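Local coordinates for protein SusD homolog (PDB 3EHM) that probably binds mucin O-glycans as part of the glycan-uptake machinery of the gut bacterium Bacteroides thetaiotaomicron, at residues A79-T84 / A311-K316; D190-G195 / S244-K249; T406-L411 / L464-D469. One frame throughout, in Å; residues are numbered along the deposited sequence.

The three contacts join distant parts of one largely helical, SusD-like chain. Along the chain, contact 2 is nested inside the long section closed by contact 1, and contact 3 follows in series. Contacts 1 and 3 are neighbours, their centres about 13 Å apart. P312 O bonds to M468 N and T313 O to D469 N, so contacts 1 and 3 share a backbone link, and 464-469 leads on to helix 472-475. Contact 2 lies across the chain's centre, about 34 Å from contact 1 and 38 Å from contact 3, centre to centre. There loop 190-195 packs on strand 246-248, with strand 339-342 and helix 197-215 alongside. Together the contacts tie irregular loops into the fold at two separate places.

Contact 1: A79-T84 / A311-K316; sequences ANWNFT and APTNSK
The indole of W81 meets T313 at its edge, near the ring plane. The carbonyl oxygen of A79 lies in the plane at the ring edge too, and Y63 packs with the indole edge-to-face. The ring of F83 is turned to a different neighbour: W81 O sits over one of its faces, offset toward the rim. This is a buried loop-to-loop contact of the SusD-like fold. It joins the loop that leads into helix 85-110 to the loop between strands 304-306 and 339-342.

W81 NE1 donates to T313 OG1 at 3.1 Å. The bond is bent, with an N-H...O angle of 146°, and the oxygen is tilted 23° out of the indole plane. The two side chains cross at about a right angle. In T313, OG1 lies beside the backbone N and CG2 anti to it (chi1 -51°). Both branches therefore reach the other loop. The methyl T313 CG2 lies 3.6 Å from W81 NE1 and 3.7 Å from A79 O.

T313 N donates to N62 OD1, and the T313 side chain touches A472 of helix 472-475. Beyond W81 the chain makes an inverse gamma turn centred on F83, closed by T84 N to N82 O at 2.9 Å. T84 then N-caps helix 85-110, with its OG1 accepting from R87 N.

Contact 2: D190-G195 / S244-K249; sequences DLIYNG and SEAKIK
I192 is the main bump of this contact, and its two branches fill separate hollows. CG2 fits between A246 and its own neighbour Y193. I192 CG2 lies 3.8 Å from A246 CB and 3.7 Å above the centre of one face of the Y193 ring. I192 CD1 reaches further along the strand, to 3.5 Å from K247 O, and also rests against I248 CB. At the end of the row, L191 CD1 meets I248 CD1 methyl to methyl at 3.9 Å.

The tyrosine arm reaches the other end of 244-249. CG of Y193 is anti to the carbonyl carbon (chi1 -65°), and the ring passes A246 CB on its way to the carbonyl of S244. Y193 OH donates to S244 O at 2.8 Å. The donor sits 22° off the carbonyl plane.

The ridge met here is strand 246-248, paired antiparallel with strand 339-342, whose W341 touches both I192 and A246. The opposing loop, 190-195, leads into helix 197-215 and is shaped by an Asx turn. D190 OD1 accepts from I192 N and Y193 N, both from the same face of the carboxylate. OD2 takes G195 N from above the plane and also bonds W200 NE1.

Waters bridge the two backbones. One joins I192 O to E245 O and accepts from K247 N. A second bonds both L191 O and K247 O. A third is hydrogen-bonded to L191 O at 2.7 Å and accepts from K249 N at 2.9 Å.

Contact 3: T406-L411 / L464-D469; sequences TYNHDL and LMKPMD
Y407 and H409 dip from the 406-411 part of the loop before helix 429-445 onto the loop between helices 449-459 and 472-475. The two pieces run nearly antiparallel, 172° apart, but neither is a regular strand. Side chains rather than paired backbones hold them together.

Y407 carries the main bond. Its CG is anti to the backbone N (chi1 179°), which sends the ring straight across. Y407 OH donates to K466 O at 2.5 Å, in the carbonyl plane and on a lone pair, with a C=O...O angle of 134°. M465 CB also lies near the ring plane, by the hydroxyl but toward the CE2 side. M468 CB packs 3.8 Å from Y407 CD1. A phenylalanine here would keep the ring but would probably leave K466 O without this hydroxyl partner and the ring freer to shift.

H409 lies two residues on. M465 CA sits over one face of the H409 imidazole in a CH-pi contact, 4.2 Å from the centroid, and K466 N lies over the same face toward the rim. In this SusD-like fold the joint ties two irregular loops together next to helix 472-475. D469 caps the turn before that helix through A471 N and forms a salt bridge with R475. M465 also donates its backbone N to T275 of helix 274-282.

The aliphatic chain of K466 passes H409, with K466 CG 3.5 Å from H409 CD2. The chain bends at chi4, and K466 NZ makes a weak hydrogen bond to N408 O at 3.1 Å. M465 is a selenomethionine bent at chi2. It crosses L411 at about a right angle, and M465 CE meets L411 CD2 at 4.0 Å.

Contact 1: A79-T84 / A311-K316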
loop_
_atom_site.group_PDB
_atom_site.type_symbol
_atom_site.label_atom_id
_atom_site.label_comp_id
_atom_site.label_asym_id
_atom_site.label_seq_id
_atom_site.Cartn_x
_atom_site.Cartn_y
_atom_site.Cartn_z
ATOM N N ALA A 79 7.461 -13.466 -5.297
ATOM C CA ALA A 79 7.290 -12.758 -6.569
ATOM C C ALA A 79 6.418 -13.584 -7.505
ATOM O O ALA A 79 5.613 -13.044 -8.269
ATOM C CB ALA A 79 8.641 -12.483 -7.215
ATOM N N ASN A 80 6.576 -14.900 -7.443
ATOM C CA ASN A 80 5.783 -15.778 -8.284
ATOM C C ASN A 80 4.800 -16.606 -7.469
ATOM O O ASN A 80 4.450 -17.733 -7.823
ATOM C CB ASN A 80 6.694 -16.655 -9.133
ATOM C CG ASN A 80 7.347 -15.870 -10.249
ATOM O OD1 ASN A 80 6.955 -15.974 -11.415
ATOM N ND2 ASN A 80 8.331 -15.053 -9.895
ATOM N N TRP A 81 4.380 -16.011 -6.359
ATOM C CA TRP A 81 3.382 -16.579 -5.465
ATOM C C TRP A 81 3.768 -17.857 -4.727
ATOM O O TRP A 81 2.895 -18.603 -4.287
ATOM C CB TRP A 81 2.084 -16.815 -6.251
ATOM C CG TRP A 81 1.601 -15.625 -7.056
ATOM C CD1 TRP A 81 2.357 -14.598 -7.554
ATOM C CD2 TRP A 81 0.271 -15.409 -7.541
ATOM N NE1 TRP A 81 1.581 -13.762 -8.324
ATOM C CE2 TRP A 81 0.296 -14.238 -8.333
ATOM C CE3 TRP A 81 -0.939 -16.094 -7.387
ATOM C CZ2 TRP A 81 -0.847 -13.738 -8.969
ATOM C CZ3 TRP A 81 -2.078 -15.595 -8.021
ATOM C CH2 TRP A 81 -2.019 -14.427 -8.801
ATOM N N ASN A 82 5.064 -18.116 -4.590
ATOM C CA ASN A 82 5.512 -19.301 -3.867
ATOM C C ASN A 82 5.839 -18.818 -2.455
ATOM O O ASN A 82 6.955 -18.373 -2.176
ATOM C CB ASN A 82 6.751 -19.900 -4.535
ATOM C CG ASN A 82 7.090 -21.278 -4.001
ATOM O OD1 ASN A 82 7.974 -21.961 -4.524
ATOM N ND2 ASN A 82 6.390 -21.693 -2.954
ATOM N N PHE A 83 4.852 -18.900 -1.570
ATOM C CA PHE A 83 5.010 -18.430 -0.201
ATOM C C PHE A 83 5.736 -19.415 0.710
ATOM O O PHE A 83 5.126 -20.064 1.562
ATOM C CB PHE A 83 3.637 -18.074 0.377
ATOM C CG PHE A 83 2.884 -17.037 -0.425
ATOM C CD1 PHE A 83 3.561 -16.138 -1.249
ATOM C CD2 PHE A 83 1.499 -16.931 -0.322
ATOM C CE1 PHE A 83 2.868 -15.146 -1.956
ATOM C CE2 PHE A 83 0.795 -15.941 -1.023
ATOM C CZ PHE A 83 1.483 -15.050 -1.840
ATOM N N THR A 84 7.050 -19.497 0.536
ATOM C CA THR A 84 7.886 -20.405 1.315
ATOM C C THR A 84 7.988 -20.026 2.783
ATOM O O THR A 84 7.722 -18.888 3.169
ATOM C CB THR A 84 9.303 -20.460 0.752
ATOM O OG1 THR A 84 9.921 -19.177 0.906
ATOM C CG2 THR A 84 9.270 -20.829 -0.729
ATOM N N ALA A 311 5.917 -7.140 -17.504
ATOM C CA ALA A 311 4.660 -7.758 -17.104
ATOM C C ALA A 311 4.629 -8.207 -15.649
ATOM O O ALA A 311 5.670 -8.470 -15.042
ATOM C CB ALA A 311 4.346 -8.927 -18.025
ATOM N N PRO A 312 3.423 -8.288 -15.063
ATOM C CA PRO A 312 3.292 -8.711 -13.667
ATOM C C PRO A 312 3.607 -10.190 -13.515
ATOM O O PRO A 312 3.339 -10.986 -14.418
ATOM C CB PRO A 312 1.841 -8.385 -13.344
ATOM C CG PRO A 312 1.157 -8.626 -14.648
ATOM C CD PRO A 312 2.104 -7.981 -15.642
ATOM N N THR A 313 4.186 -10.544 -12.373
ATOM C CA THR A 313 4.546 -11.926 -12.083
ATOM C C THR A 313 5.298 -12.519 -13.278
ATOM O O THR A 313 4.885 -13.518 -13.871
ATOM C CB THR A 313 3.277 -12.748 -11.745
ATOM O OG1 THR A 313 2.528 -12.056 -10.732
ATOM C CG2 THR A 313 3.645 -14.126 -11.209
ATOM N N ASN A 314 6.413 -11.874 -13.610
ATOM C CA ASN A 314 7.280 -12.260 -14.714
ATOM C C ASN A 314 7.688 -13.723 -14.610
ATOM O O ASN A 314 8.054 -14.191 -13.535
ATOM C CB ASN A 314 8.531 -11.375 -14.709
ATOM C CG ASN A 314 9.413 -11.581 -15.931
ATOM O OD1 ASN A 314 10.458 -10.947 -16.059
ATOM N ND2 ASN A 314 8.999 -12.457 -16.834
ATOM N N SER A 315 7.623 -14.443 -15.727
ATOM C CA SER A 315 7.993 -15.852 -15.732
ATOM C C SER A 315 9.393 -16.052 -16.301
ATOM O O SER A 315 9.926 -17.157 -16.270
ATOM C CB SER A 315 6.984 -16.666 -16.548
ATOM O OG SER A 315 7.042 -16.324 -17.922
ATOM N N LYS A 316 9.992 -14.975 -16.799
ATOM C CA LYS A 316 11.329 -15.040 -17.384
ATOM C C LYS A 316 12.463 -14.791 -16.393
ATOM O O LYS A 316 12.301 -14.071 -15.405
ATOM C CB LYS A 316 11.444 -14.034 -18.532
ATOM C CG LYS A 316 11.206 -14.611 -19.924
ATOM C CD LYS A 316 9.832 -15.234 -20.069
ATOM C CE LYS A 316 9.594 -15.700 -21.509
ATOM N NZ LYS A 316 10.605 -16.698 -21.984
#

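Contact 2: D190-G195 / S244-K249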
loop_
_atom_site.group_PDB
_atom_site.type_symbol
_atom_site.label_atom_id
_atom_site.label_comp_id
_atom_site.label_asym_id
_atom_site.label_seq_id
_atom_site.Cartn_x
_atom_site.Cartn_y
_atom_site.Cartn_z
ATOM N N ASP A 190 11.149 12.972 15.812
ATOM C CA ASP A 190 9.975 12.846 14.951
ATOM C C ASP A 190 10.355 13.074 13.496
ATOM O O ASP A 190 10.438 14.214 13.037
ATOM C CB ASP A 190 8.914 13.868 15.362
ATOM C CG ASP A 190 7.625 13.729 14.567
ATOM O OD1 ASP A 190 7.611 12.974 13.571
ATOM O OD2 ASP A 190 6.630 14.385 14.938
ATOM N N LEU A 191 10.566 11.986 12.765
ATOM C CA LEU A 191 10.958 12.080 11.364
ATOM C C LEU A 191 9.789 12.400 10.440
ATOM O O LEU A 191 9.989 12.649 9.253
ATOM C CB LEU A 191 11.607 10.764 10.916
ATOM C CG LEU A 191 12.702 10.198 11.826
ATOM C CD1 LEU A 191 13.229 8.884 11.253
ATOM C CD2 LEU A 191 13.833 11.216 11.950
ATOM N N ILE A 192 8.571 12.398 10.974
ATOM C CA ILE A 192 7.399 12.664 10.148
ATOM C C ILE A 192 6.859 14.090 10.242
ATOM O O ILE A 192 6.700 14.767 9.223
ATOM C CB ILE A 192 6.228 11.717 10.503
ATOM C CG1 ILE A 192 6.718 10.269 10.603
ATOM C CG2 ILE A 192 5.120 11.850 9.449
ATOM C CD1 ILE A 192 7.295 9.715 9.321
ATOM N N TYR A 193 6.584 14.546 11.461
ATOM C CA TYR A 193 6.005 15.873 11.659
ATOM C C TYR A 193 6.768 16.871 12.531
ATOM O O TYR A 193 6.201 17.874 12.951
ATOM C CB TYR A 193 4.591 15.720 12.218
ATOM C CG TYR A 193 3.610 15.061 11.270
ATOM C CD1 TYR A 193 2.844 13.967 11.680
ATOM C CD2 TYR A 193 3.401 15.567 9.988
ATOM C CE1 TYR A 193 1.887 13.397 10.837
ATOM C CE2 TYR A 193 2.444 15.004 9.134
ATOM C CZ TYR A 193 1.692 13.924 9.568
ATOM O OH TYR A 193 0.727 13.385 8.748
ATOM N N ASN A 194 8.037 16.606 12.814
ATOM C CA ASN A 194 8.831 17.527 13.627
ATOM C C ASN A 194 8.158 17.899 14.954
ATOM O O ASN A 194 8.216 19.049 15.384
ATOM C CB ASN A 194 9.114 18.805 12.830
ATOM C CG ASN A 194 10.237 19.639 13.433
ATOM O OD1 ASN A 194 10.255 20.864 13.301
ATOM N ND2 ASN A 194 11.186 18.978 14.077
ATOM N N GLY A 195 7.508 16.930 15.591
ATOM C CA GLY A 195 6.868 17.185 16.871
ATOM C C GLY A 195 5.511 17.866 16.882
ATOM O O GLY A 195 4.969 18.127 17.956
ATOM N N SER A 244 0.420 18.583 5.206
ATOM C CA SER A 244 0.112 17.690 6.324
ATOM C C SER A 244 0.365 16.215 6.004
ATOM O O SER A 244 0.139 15.346 6.848
ATOM C CB SER A 244 -1.347 17.864 6.754
ATOM O OG SER A 244 -1.567 19.134 7.341
ATOM N N GLU A 245 0.837 15.931 4.794
ATOM C CA GLU A 245 1.088 14.550 4.392
ATOM C C GLU A 245 2.119 13.893 5.298
ATOM O O GLU A 245 3.017 14.557 5.820
ATOM C CB GLU A 245 1.572 14.490 2.939
ATOM C CG GLU A 245 3.002 14.965 2.729
ATOM C CD GLU A 245 3.400 15.011 1.261
ATOM O OE1 GLU A 245 2.602 14.576 0.403
ATOM O OE2 GLU A 245 4.519 15.482 0.966
ATOM N N ALA A 246 1.987 12.584 5.480
ATOM C CA ALA A 246 2.917 11.839 6.318
ATOM C C ALA A 246 3.906 11.090 5.432
ATOM O O ALA A 246 3.531 10.163 4.712
ATOM C CB ALA A 246 2.159 10.856 7.201
ATOM N N LYS A 247 5.166 11.506 5.472
ATOM C CA LYS A 247 6.198 10.850 4.683
ATOM C C LYS A 247 7.506 10.833 5.455
ATOM O O LYS A 247 7.708 11.626 6.376
ATOM C CB LYS A 247 6.400 11.562 3.339
ATOM C CG LYS A 247 6.892 12.997 3.441
ATOM C CD LYS A 247 7.176 13.569 2.055
ATOM C CE LYS A 247 7.652 15.016 2.128
ATOM N NZ LYS A 247 6.583 15.928 2.628
ATOM N N ILE A 248 8.389 9.918 5.083
ATOM C CA ILE A 248 9.680 9.814 5.740
ATOM C C ILE A 248 10.775 9.896 4.681
ATOM O O ILE A 248 10.665 9.301 3.609
ATOM C CB ILE A 248 9.789 8.491 6.540
ATOM C CG1 ILE A 248 11.084 8.474 7.354
ATOM C CG2 ILE A 248 9.724 7.296 5.598
ATOM C CD1 ILE A 248 11.189 7.298 8.311
ATOM N N LYS A 249 11.815 10.665 4.972
ATOM C CA LYS A 249 12.928 10.815 4.044
ATOM C C LYS A 249 14.158 11.238 4.828
ATOM O O LYS A 249 14.054 11.622 5.994
ATOM C CB LYS A 249 12.607 11.867 2.979
ATOM C CG LYS A 249 12.398 13.271 3.530
ATOM C CD LYS A 249 12.158 14.262 2.400
ATOM C CE LYS A 249 11.955 15.670 2.934
ATOM N NZ LYS A 249 11.695 16.647 1.835
HETATM O O HOH W 1 9.235 13.733 6.570
HETATM O O HOH W 2 11.503 12.684 6.989
HETATM O O HOH W 3 5.646 14.074 6.911
#

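Contact 3: T406-L411 / L464-D469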
loop_
_atom_site.group_PDB
_atom_site.type_symbol
_atom_site.label_atom_id
_atom_site.label_comp_id
_atom_site.label_asym_id
_atom_site.label_seq_id
_atom_site.Cartn_x
_atom_site.Cartn_y
_atom_site.Cartn_z
ATOM N N THR A 406 6.756 -13.498 -24.295
ATOM C CA THR A 406 5.426 -13.663 -24.864
ATOM C C THR A 406 4.352 -13.326 -23.840
ATOM O O THR A 406 4.091 -14.103 -22.920
ATOM C CB THR A 406 5.217 -15.105 -25.350
ATOM O OG1 THR A 406 6.164 -15.393 -26.387
ATOM C CG2 THR A 406 3.814 -15.288 -25.888
ATOM N N TYR A 407 3.731 -12.164 -24.006
ATOM C CA TYR A 407 2.690 -11.728 -23.087
ATOM C C TYR A 407 1.744 -10.733 -23.734
ATOM O O TYR A 407 2.160 -9.874 -24.511
ATOM C CB TYR A 407 3.306 -11.068 -21.848
ATOM C CG TYR A 407 2.274 -10.569 -20.853
ATOM C CD1 TYR A 407 1.687 -11.438 -19.934
ATOM C CD2 TYR A 407 1.864 -9.235 -20.853
ATOM C CE1 TYR A 407 0.716 -10.990 -19.036
ATOM C CE2 TYR A 407 0.891 -8.775 -19.963
ATOM C CZ TYR A 407 0.323 -9.660 -19.055
ATOM O OH TYR A 407 -0.627 -9.216 -18.165
ATOM N N ASN A 408 0.467 -10.846 -23.401
ATOM C CA ASN A 408 -0.517 -9.922 -23.927
ATOM C C ASN A 408 -1.761 -9.947 -23.057
ATOM O O ASN A 408 -2.161 -10.991 -22.539
ATOM C CB ASN A 408 -0.883 -10.281 -25.370
ATOM C CG ASN A 408 -1.737 -11.525 -25.462
ATOM O OD1 ASN A 408 -2.913 -11.509 -25.103
ATOM N ND2 ASN A 408 -1.148 -12.614 -25.934
ATOM N N HIS A 409 -2.353 -8.775 -22.887
ATOM C CA HIS A 409 -3.572 -8.624 -22.118
ATOM C C HIS A 409 -4.166 -7.272 -22.472
ATOM O O HIS A 409 -3.510 -6.239 -22.329
ATOM C CB HIS A 409 -3.293 -8.699 -20.616
ATOM C CG HIS A 409 -4.527 -8.591 -19.777
ATOM N ND1 HIS A 409 -5.136 -7.385 -19.504
ATOM C CD2 HIS A 409 -5.310 -9.542 -19.215
ATOM C CE1 HIS A 409 -6.241 -7.598 -18.813
ATOM N NE2 HIS A 409 -6.372 -8.899 -18.624
ATOM N N ASP A 410 -5.400 -7.282 -22.958
ATOM C CA ASP A 410 -6.059 -6.045 -23.324
ATOM C C ASP A 410 -6.725 -5.455 -22.090
ATOM O O ASP A 410 -7.833 -5.840 -21.719
ATOM C CB ASP A 410 -7.105 -6.283 -24.406
ATOM C CG ASP A 410 -7.601 -4.988 -25.007
ATOM O OD1 ASP A 410 -7.426 -3.938 -24.355
ATOM O OD2 ASP A 410 -8.161 -5.012 -26.118
ATOM N N LEU A 411 -6.034 -4.518 -21.459
ATOM C CA LEU A 411 -6.528 -3.865 -20.256
ATOM C C LEU A 411 -7.736 -2.959 -20.514
ATOM O O LEU A 411 -8.462 -2.618 -19.583
ATOM C CB LEU A 411 -5.397 -3.046 -19.628
ATOM C CG LEU A 411 -5.612 -2.444 -18.239
ATOM C CD1 LEU A 411 -5.866 -3.557 -17.223
ATOM C CD2 LEU A 411 -4.377 -1.644 -17.844
ATOM N N LEU A 464 -6.552 -5.303 -13.497
ATOM C CA LEU A 464 -5.113 -5.465 -13.642
ATOM C C LEU A 464 -4.687 -6.347 -14.800
ATOM O O LEU A 464 -5.456 -7.175 -15.288
ATOM C CB LEU A 464 -4.534 -6.075 -12.364
ATOM C CG LEU A 464 -4.993 -5.498 -11.026
ATOM C CD1 LEU A 464 -4.556 -6.424 -9.905
ATOM C CD2 LEU A 464 -4.426 -4.106 -10.838
HETATM N N MSE A 465 -3.440 -6.163 -15.223
HETATM C CA MSE A 465 -2.858 -6.988 -16.271
HETATM C C MSE A 465 -2.739 -8.339 -15.570
HETATM O O MSE A 465 -2.340 -8.396 -14.406
HETATM C CB MSE A 465 -1.461 -6.473 -16.644
HETATM C CG MSE A 465 -1.445 -5.117 -17.345
HETATM SE SE MSE A 465 -1.745 -5.272 -19.252
HETATM C CE MSE A 465 -1.369 -3.444 -19.779
ATOM N N LYS A 466 -3.089 -9.418 -16.261
ATOM C CA LYS A 466 -3.026 -10.749 -15.664
ATOM C C LYS A 466 -1.584 -11.201 -15.468
ATOM O O LYS A 466 -0.689 -10.780 -16.197
ATOM C CB LYS A 466 -3.753 -11.753 -16.559
ATOM C CG LYS A 466 -3.072 -11.949 -17.901
ATOM C CD LYS A 466 -3.903 -12.790 -18.856
ATOM C CE LYS A 466 -3.209 -12.895 -20.208
ATOM N NZ LYS A 466 -4.199 -12.967 -21.325
ATOM N N PRO A 467 -1.340 -12.076 -14.482
ATOM C CA PRO A 467 0.029 -12.543 -14.259
ATOM C C PRO A 467 0.568 -13.290 -15.479
ATOM O O PRO A 467 -0.163 -14.014 -16.147
ATOM C CB PRO A 467 -0.108 -13.437 -13.027
ATOM C CG PRO A 467 -1.523 -13.947 -13.127
ATOM C CD PRO A 467 -2.277 -12.713 -13.540
HETATM N N MSE A 468 1.849 -13.104 -15.768
HETATM C CA MSE A 468 2.470 -13.759 -16.910
HETATM C C MSE A 468 2.736 -15.232 -16.617
HETATM O O MSE A 468 2.606 -16.081 -17.496
HETATM C CB MSE A 468 3.774 -13.055 -17.259
HETATM C CG MSE A 468 4.464 -13.619 -18.470
HETATM SE SE MSE A 468 6.094 -12.674 -18.861
HETATM C CE MSE A 468 6.094 -11.343 -17.473
ATOM N N ASP A 469 3.117 -15.520 -15.376
ATOM C CA ASP A 469 3.389 -16.884 -14.935
ATOM C C ASP A 469 2.057 -17.562 -14.624
ATOM O O ASP A 469 1.533 -17.447 -13.517
ATOM C CB ASP A 469 4.268 -16.854 -13.681
ATOM C CG ASP A 469 4.602 -18.239 -13.162
ATOM O OD1 ASP A 469 4.265 -19.240 -13.838
ATOM O OD2 ASP A 469 5.210 -18.320 -12.073
#